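Local coordinates for Abbfa_003403 (PDB 4ZXH), which probably builds a small peptide product as a four-domain nonribosomal peptide synthetase, combining condensation, adenylation, peptidyl-carrier and thioesterase domains, at residues L512-A517 with A604-L609; L663-T668 with G686-C691; F671-L676 with V713-P718. All blocks are in the same frame, centred on the assembly; numbering follows the deposited sequence.

How the interactions relate
All three contacts lie in the adenylation domain. Interaction 1 is partly exposed: a loop crosses helix 509-525, held by methyl groups and a C-H...O contact. Interactions 2 and 3 are buried and adjoin each other, with centres about 9 Å apart, whereas the centre of interaction 1 is about 21 Å from that of interaction 2. Interaction 2 joins two parallel strands by a regular backbone ladder; interaction 3 sets the next strand, 713-716, against the start of helix 674-679 through side chains, chiefly a glutamine amide. They share one sheet, where strands 662-665 and 713-716 are neighbours, and helix 674-679 belongs to the crossover linking the strands of interaction 2.

Interaction 1: L512-A517 with A604-L609; sequences LGQHIA and AGVVAL
The backbone, extended from V606 to A608 and turning at L609, runs across helix 512-517, with A608 CA 5.3 Å from Q514 CA and L609 CA 5.5 Å from A517 CA. V606 meets the helix with both of its methyls. With CG1 anti to the backbone N (chi1 162°), that branch lies 3.4 Å from Q514 CB, while CG2 turns to the imidazole of H515 and approaches the ring obliquely, 4.1 Å from CD2. V606 is poorly ordered, so this outer end of the contact is probably mobile. The helix is part of the adenylation domain: its 509-525 span packs on helix 543-553 through L512, H515 and I516, and the loop crossing it leads from strand 598-600 toward strand 621-627. Further along, the carbonyl of V607 faces the helix backbone, its O 3.5 Å from Q514 CA in a C-H...O contact. A517 points its methyl toward the loop. That CB meets V607 CB at 4.2 Å and L609 CD1 at 3.9 Å, and V612, a little further on in the loop, touches both A517 and V607. The CD1 branch of L609 also reaches back one turn, to 3.7 Å from G513 O.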
loop_
_atom_site.group_PDB
_atom_site.type_symbol
_atom_site.label_atom_id
_atom_site.label_comp_id
_atom_site.label_asym_id
_atom_site.label_seq_id
_atom_site.Cartn_x
_atom_site.Cartn_y
_atom_site.Cartn_z
ATOM N N LEU A 512 27.115 21.894 -46.665
ATOM C CA LEU A 512 27.572 21.462 -45.353
ATOM C C LEU A 512 29.070 21.202 -45.372
ATOM O O LEU A 512 29.789 21.613 -44.461
ATOM C CB LEU A 512 26.830 20.198 -44.917
ATOM C CG LEU A 512 27.389 19.421 -43.717
ATOM C CD1 LEU A 512 27.344 20.243 -42.448
ATOM C CD2 LEU A 512 26.638 18.107 -43.528
ATOM N N GLY A 513 29.528 20.516 -46.419
ATOM C CA GLY A 513 30.934 20.204 -46.584
ATOM C C GLY A 513 31.756 21.476 -46.657
ATOM O O GLY A 513 32.842 21.566 -46.084
ATOM N N GLN A 514 31.224 22.468 -47.360
ATOM C CA GLN A 514 31.868 23.766 -47.454
ATOM C C GLN A 514 31.987 24.462 -46.092
ATOM O O GLN A 514 33.009 25.090 -45.809
ATOM C CB GLN A 514 31.112 24.646 -48.450
ATOM C CG GLN A 514 31.445 24.331 -49.896
ATOM C CD GLN A 514 30.630 25.129 -50.900
ATOM O OE1 GLN A 514 29.548 25.647 -50.594
ATOM N NE2 GLN A 514 31.150 25.228 -52.116
ATOM N N HIS A 515 30.953 24.355 -45.258
ATOM C CA HIS A 515 31.010 24.901 -43.901
ATOM C C HIS A 515 31.967 24.135 -42.980
ATOM O O HIS A 515 32.630 24.762 -42.156
ATOM C CB HIS A 515 29.629 24.923 -43.251
ATOM C CG HIS A 515 28.765 26.060 -43.690
ATOM N ND1 HIS A 515 27.644 25.881 -44.475
ATOM C CD2 HIS A 515 28.851 27.391 -43.453
ATOM C CE1 HIS A 515 27.079 27.054 -44.703
ATOM N NE2 HIS A 515 27.792 27.987 -44.096
ATOM N N ILE A 516 32.009 22.796 -43.078
ATOM C CA ILE A 516 32.976 22.007 -42.301
ATOM C C ILE A 516 34.375 22.575 -42.562
ATOM O O ILE A 516 35.127 22.890 -41.636
ATOM C CB ILE A 516 33.013 20.476 -42.680
ATOM C CG1 ILE A 516 31.635 19.816 -42.723
ATOM C CG2 ILE A 516 33.937 19.697 -41.740
ATOM C CD1 ILE A 516 30.943 19.765 -41.448
ATOM N N ALA A 517 34.687 22.705 -43.847
ATOM C CA ALA A 517 35.994 23.099 -44.321
ATOM C C ALA A 517 36.346 24.515 -43.868
ATOM O O ALA A 517 37.443 24.764 -43.362
ATOM C CB ALA A 517 36.041 22.989 -45.827
ATOM N N ALA A 604 34.032 33.119 -40.242
ATOM C CA ALA A 604 34.647 31.987 -40.914
ATOM C C ALA A 604 34.268 32.017 -42.379
ATOM O O ALA A 604 33.090 32.128 -42.717
ATOM C CB ALA A 604 34.211 30.674 -40.274
ATOM N N GLY A 605 35.257 31.931 -43.257
ATOM C CA GLY A 605 34.959 31.866 -44.673
ATOM C C GLY A 605 34.110 30.647 -45.012
ATOM O O GLY A 605 33.642 29.897 -44.141
ATOM N N VAL A 606 33.871 30.465 -46.301
ATOM C CA VAL A 606 33.457 29.165 -46.786
ATOM C C VAL A 606 34.592 28.759 -47.725
ATOM O O VAL A 606 35.182 29.594 -48.426
ATOM C CB VAL A 606 32.054 29.181 -47.456
ATOM C CG1 VAL A 606 31.848 27.962 -48.317
ATOM C CG2 VAL A 606 30.961 29.251 -46.391
ATOM N N VAL A 607 34.943 27.484 -47.666
ATOM C CA VAL A 607 36.138 26.978 -48.304
ATOM C C VAL A 607 35.769 25.688 -49.001
ATOM O O VAL A 607 35.048 24.874 -48.434
ATOM C CB VAL A 607 37.254 26.730 -47.272
ATOM C CG1 VAL A 607 38.410 25.988 -47.894
ATOM C CG2 VAL A 607 37.723 28.042 -46.675
ATOM N N ALA A 608 36.226 25.496 -50.232
ATOM C CA ALA A 608 35.891 24.264 -50.927
ATOM C C ALA A 608 36.587 23.120 -50.216
ATOM O O ALA A 608 37.736 23.243 -49.795
ATOM C CB ALA A 608 36.288 24.330 -52.383
ATOM N N LEU A 609 35.875 22.016 -50.053
ATOM C CA LEU A 609 36.406 20.891 -49.310
ATOM C C LEU A 609 37.709 20.373 -49.931
ATOM O O LEU A 609 38.639 19.992 -49.212
ATOM C CB LEU A 609 35.352 19.789 -49.245
ATOM C CG LEU A 609 35.448 18.695 -48.183
ATOM C CD1 LEU A 609 35.676 19.262 -46.782
ATOM C CD2 LEU A 609 34.152 17.906 -48.224
#

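Interaction 2: L663-T668 with G686-C691; sequences LLAITT and GVVHVC
L664 carries CG anti to its own N (chi1 -173°), which swings the CD1 branch across to the neighbouring strand, 3.7 Å from H689 CB and equally close to C691 CB. H689 sits on the same face of the sheet; its CG lies beside the backbone N, anti to the carbonyl carbon, and this rotation brings the imidazole edge up to the backbone of the facing strand, with L663 O in the ring plane 3.8 Å from CD2. That oxygen already takes the amide proton of H689 at 2.9 Å from its N. The bond is one of four in a parallel ladder: V687 O receives L663 N in a nearly straight bond (170° at the hydrogen), H689 O receives A665 N, and A665 O receives C691 N. L663 and A665 thus each spend both N and O on this partner strand, and H689 answers them with both of its own. On the other face, with L663 and V688, A665 CB meets V688 CG1 at 4.3 Å. Beyond the strand end, I666 CG2 still touches C691 CB. The two strands, inclined by 32°, are the two strands of a beta-alpha-beta crossover whose helix is 674-679. R540 donates to C691 O and, weakly, to A665 O at the C-terminal end. Helix 699-709 covers the L664 and H689 face, while strand 498-501 continues the sheet beyond 687-690 and strand 713-716 continues it beyond 662-665.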
loop_
_atom_site.group_PDB
_atom_site.type_symbol
_atom_site.label_atom_id
_atom_site.label_comp_id
_atom_site.label_asym_id
_atom_site.label_seq_id
_atom_site.Cartn_x
_atom_site.Cartn_y
_atom_site.Cartn_z
ATOM N N LEU A 663 14.975 13.629 -38.861
ATOM C CA LEU A 663 15.069 13.629 -37.410
ATOM C C LEU A 663 14.932 15.029 -36.845
ATOM O O LEU A 663 15.602 15.957 -37.306
ATOM C CB LEU A 663 16.406 13.021 -36.972
ATOM C CG LEU A 663 16.579 12.605 -35.510
ATOM C CD1 LEU A 663 17.560 11.480 -35.476
ATOM C CD2 LEU A 663 17.070 13.758 -34.626
ATOM N N LEU A 664 14.074 15.182 -35.838
ATOM C CA LEU A 664 13.924 16.472 -35.182
ATOM C C LEU A 664 14.816 16.561 -33.954
ATOM O O LEU A 664 14.509 15.981 -32.909
ATOM C CB LEU A 664 12.478 16.725 -34.787
ATOM C CG LEU A 664 12.237 18.131 -34.238
ATOM C CD1 LEU A 664 12.504 19.169 -35.317
ATOM C CD2 LEU A 664 10.822 18.277 -33.680
ATOM N N ALA A 665 15.919 17.293 -34.092
ATOM C CA ALA A 665 16.853 17.504 -33.001
ATOM C C ALA A 665 16.413 18.641 -32.057
ATOM O O ALA A 665 16.378 19.813 -32.444
ATOM C CB ALA A 665 18.214 17.781 -33.560
ATOM N N ILE A 666 16.094 18.289 -30.812
ATOM C CA ILE A 666 15.556 19.255 -29.851
ATOM C C ILE A 666 16.423 19.415 -28.617
ATOM O O ILE A 666 16.229 20.334 -27.839
ATOM C CB ILE A 666 14.161 18.852 -29.368
ATOM C CG1 ILE A 666 14.252 17.580 -28.546
ATOM C CG2 ILE A 666 13.242 18.599 -30.540
ATOM C CD1 ILE A 666 12.906 17.035 -28.202
ATOM N N THR A 667 17.361 18.500 -28.427
ATOM C CA THR A 667 18.140 18.465 -27.201
ATOM C C THR A 667 19.338 19.397 -27.273
ATOM O O THR A 667 20.085 19.379 -28.263
ATOM C CB THR A 667 18.625 17.041 -26.919
ATOM O OG1 THR A 667 17.516 16.141 -27.000
ATOM C CG2 THR A 667 19.264 16.934 -25.550
ATOM N N THR A 668 19.521 20.199 -26.223
ATOM C CA THR A 668 20.727 21.006 -26.075
ATOM C C THR A 668 22.010 20.211 -26.347
ATOM O O THR A 668 22.133 19.046 -25.962
ATOM C CB THR A 668 20.836 21.627 -24.671
ATOM O OG1 THR A 668 22.144 22.196 -24.519
ATOM C CG2 THR A 668 20.643 20.594 -23.605
ATOM N N GLY A 686 20.311 11.275 -44.702
ATOM C CA GLY A 686 19.048 11.857 -44.281
ATOM C C GLY A 686 19.131 13.324 -43.886
ATOM O O GLY A 686 20.133 13.985 -44.141
ATOM N N VAL A 687 18.071 13.829 -43.259
ATOM C CA VAL A 687 17.970 15.240 -42.902
ATOM C C VAL A 687 17.920 15.495 -41.391
ATOM O O VAL A 687 17.158 14.856 -40.658
ATOM C CB VAL A 687 16.720 15.873 -43.541
ATOM C CG1 VAL A 687 16.552 17.304 -43.067
ATOM C CG2 VAL A 687 16.811 15.807 -45.049
ATOM N N VAL A 688 18.734 16.436 -40.922
ATOM C CA VAL A 688 18.619 16.905 -39.542
ATOM C C VAL A 688 17.811 18.201 -39.491
ATOM O O VAL A 688 18.220 19.216 -40.053
ATOM C CB VAL A 688 20.000 17.152 -38.885
ATOM C CG1 VAL A 688 19.827 17.864 -37.542
ATOM C CG2 VAL A 688 20.768 15.849 -38.705
ATOM N N HIS A 689 16.659 18.160 -38.829
ATOM C CA HIS A 689 15.915 19.378 -38.546
ATOM C C HIS A 689 16.388 19.948 -37.210
ATOM O O HIS A 689 16.076 19.406 -36.141
ATOM C CB HIS A 689 14.413 19.103 -38.524
ATOM C CG HIS A 689 13.880 18.624 -39.837
ATOM N ND1 HIS A 689 13.214 19.450 -40.717
ATOM C CD2 HIS A 689 13.942 17.410 -40.433
ATOM C CE1 HIS A 689 12.880 18.763 -41.795
ATOM N NE2 HIS A 689 13.313 17.524 -41.649
ATOM N N VAL A 690 17.170 21.022 -37.267
ATOM C CA VAL A 690 17.603 21.675 -36.040
ATOM C C VAL A 690 16.463 22.534 -35.500
ATOM O O VAL A 690 16.109 23.566 -36.071
ATOM C CB VAL A 690 18.859 22.527 -36.248
ATOM C CG1 VAL A 690 19.276 23.153 -34.943
ATOM C CG2 VAL A 690 19.980 21.675 -36.787
ATOM N N CYS A 691 15.880 22.079 -34.397
ATOM C CA CYS A 691 14.698 22.713 -33.831
ATOM C C CYS A 691 15.048 23.908 -32.958
ATOM O O CYS A 691 15.772 23.766 -31.970
ATOM C CB CYS A 691 13.900 21.702 -33.011
ATOM S SG CYS A 691 12.348 22.363 -32.407
#

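Interaction 3: F671-L676 with V713-P718; sequences FDISIL and VLQATP
The ring of F671 presents its edge to T717, whose CG2 lies near the ring plane 4.1 Å from CE2, while I673 CG2 of the same turn lies over one face, offset toward the rim. The other flat group is the amide of Q715, with I673 and L676 on opposite faces. I673 stands over the NE2 end, its CB 3.3 Å from that nitrogen, and its chi1 of 76° sets CG1, and CD1 beyond it, over the same face. L676 CD2 lies under the other face, 3.3 Å from OE1. Near the amide plane, NE2 gives I673 O a weak, bent hydrogen bond, 2.8 Å long but only 116° at the hydrogen. The turn F671-S674 is closed by its own serine: F671 O accepts from both S674 N and S674 OG. Its sequence, FDIS, fits the A4 core motif of adenylation domains. T717 OG1 is hydrogen-bonded to K953 O, and F671 touches N952, so the C-terminal subdomain adjoins this site. The stronger partners of the Q715 amide are E677 for NE2 and W771 for OE1; together they probably fix which way round the buried amide sits, with the weak bond to I673 O a minor addition.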
loop_
_atom_site.group_PDB
_atom_site.type_symbol
_atom_site.label_atom_id
_atom_site.label_comp_id
_atom_site.label_asym_id
_atom_site.label_seq_id
_atom_site.Cartn_x
_atom_site.Cartn_y
_atom_site.Cartn_z
ATOM N N PHE A 671 24.067 18.516 -23.671
ATOM C CA PHE A 671 23.630 17.208 -23.185
ATOM C C PHE A 671 24.094 16.187 -24.220
ATOM O O PHE A 671 23.829 16.347 -25.408
ATOM C CB PHE A 671 22.113 17.178 -23.010
ATOM C CG PHE A 671 21.606 15.991 -22.266
ATOM C CD1 PHE A 671 22.475 15.190 -21.524
ATOM C CD2 PHE A 671 20.248 15.662 -22.308
ATOM C CE1 PHE A 671 22.001 14.082 -20.831
ATOM C CE2 PHE A 671 19.756 14.548 -21.616
ATOM C CZ PHE A 671 20.635 13.758 -20.877
ATOM N N ASP A 672 24.809 15.156 -23.792
ATOM C CA ASP A 672 25.527 14.324 -24.761
ATOM C C ASP A 672 24.596 13.619 -25.741
ATOM O O ASP A 672 25.020 13.269 -26.842
ATOM C CB ASP A 672 26.449 13.293 -24.053
ATOM C CG ASP A 672 25.692 12.281 -23.180
ATOM O OD1 ASP A 672 24.471 12.417 -22.980
ATOM O OD2 ASP A 672 26.339 11.340 -22.674
ATOM N N ILE A 673 23.328 13.434 -25.373
ATOM C CA ILE A 673 22.436 12.612 -26.199
ATOM C C ILE A 673 22.138 13.322 -27.517
ATOM O O ILE A 673 21.768 12.688 -28.506
ATOM C CB ILE A 673 21.113 12.247 -25.469
ATOM C CG1 ILE A 673 20.140 13.421 -25.424
ATOM C CG2 ILE A 673 21.388 11.737 -24.060
ATOM C CD1 ILE A 673 18.822 13.061 -24.777
ATOM N N SER A 674 22.355 14.634 -27.532
ATOM C CA SER A 674 22.188 15.441 -28.734
ATOM C C SER A 674 23.117 14.979 -29.851
ATOM O O SER A 674 22.822 15.167 -31.035
ATOM C CB SER A 674 22.462 16.909 -28.428
ATOM O OG SER A 674 23.841 17.086 -28.164
ATOM N N ILE A 675 24.250 14.402 -29.463
ATOM C CA ILE A 675 25.184 13.785 -30.405
ATOM C C ILE A 675 24.477 12.874 -31.431
ATOM O O ILE A 675 24.736 12.967 -32.631
ATOM C CB ILE A 675 26.274 12.989 -29.628
ATOM C CG1 ILE A 675 27.453 13.899 -29.337
ATOM C CG2 ILE A 675 26.784 11.803 -30.396
ATOM C CD1 ILE A 675 28.030 14.484 -30.592
ATOM N N LEU A 676 23.582 12.008 -30.956
ATOM C CA LEU A 676 22.819 11.112 -31.824
ATOM C C LEU A 676 21.906 11.880 -32.777
ATOM O O LEU A 676 21.759 11.523 -33.944
ATOM C CB LEU A 676 21.967 10.158 -30.983
ATOM C CG LEU A 676 20.967 9.286 -31.743
ATOM C CD1 LEU A 676 21.682 8.230 -32.563
ATOM C CD2 LEU A 676 19.988 8.664 -30.789
ATOM N N VAL A 713 11.897 10.530 -36.790
ATOM C CA VAL A 713 12.653 10.101 -35.606
ATOM C C VAL A 713 12.650 11.254 -34.606
ATOM O O VAL A 713 12.926 12.400 -34.967
ATOM C CB VAL A 713 14.132 9.701 -35.915
ATOM C CG1 VAL A 713 14.812 9.142 -34.659
ATOM C CG2 VAL A 713 14.229 8.696 -37.053
ATOM N N LEU A 714 12.328 10.965 -33.352
ATOM C CA LEU A 714 12.360 11.998 -32.323
ATOM C C LEU A 714 12.902 11.413 -31.033
ATOM O O LEU A 714 12.385 10.411 -30.540
ATOM C CB LEU A 714 10.963 12.592 -32.091
ATOM C CG LEU A 714 10.826 13.694 -31.031
ATOM C CD1 LEU A 714 11.610 14.910 -31.423
ATOM C CD2 LEU A 714 9.381 14.084 -30.824
ATOM N N GLN A 715 13.952 12.023 -30.495
ATOM C CA GLN A 715 14.466 11.617 -29.189
ATOM C C GLN A 715 14.324 12.773 -28.195
ATOM O O GLN A 715 14.554 13.936 -28.533
ATOM C CB GLN A 715 15.917 11.136 -29.302
ATOM C CG GLN A 715 16.812 11.590 -28.183
ATOM C CD GLN A 715 18.164 10.885 -28.131
ATOM O OE1 GLN A 715 18.263 9.662 -28.196
ATOM N NE2 GLN A 715 19.226 11.689 -28.090
ATOM N N ALA A 716 13.917 12.434 -26.975
ATOM C CA ALA A 716 13.555 13.424 -25.974
ATOM C C ALA A 716 13.447 12.797 -24.586
ATOM O O ALA A 716 13.098 11.622 -24.452
ATOM C CB ALA A 716 12.234 14.089 -26.343
ATOM N N THR A 717 13.737 13.588 -23.558
ATOM C CA THR A 717 13.469 13.185 -22.186
ATOM C C THR A 717 11.959 13.164 -21.931
ATOM O O THR A 717 11.195 13.879 -22.607
ATOM C CB THR A 717 14.140 14.133 -21.189
ATOM O OG1 THR A 717 13.560 15.439 -21.311
ATOM C CG2 THR A 717 15.644 14.206 -21.460
ATOM N N PRO A 718 11.518 12.341 -20.962
ATOM C CA PRO A 718 10.104 12.269 -20.556
ATOM C C PRO A 718 9.418 13.621 -20.444
ATOM O O PRO A 718 8.298 13.765 -20.923
ATOM C CB PRO A 718 10.178 11.593 -19.197
ATOM C CG PRO A 718 11.329 10.596 -19.381
ATOM C CD PRO A 718 12.336 11.315 -20.278
#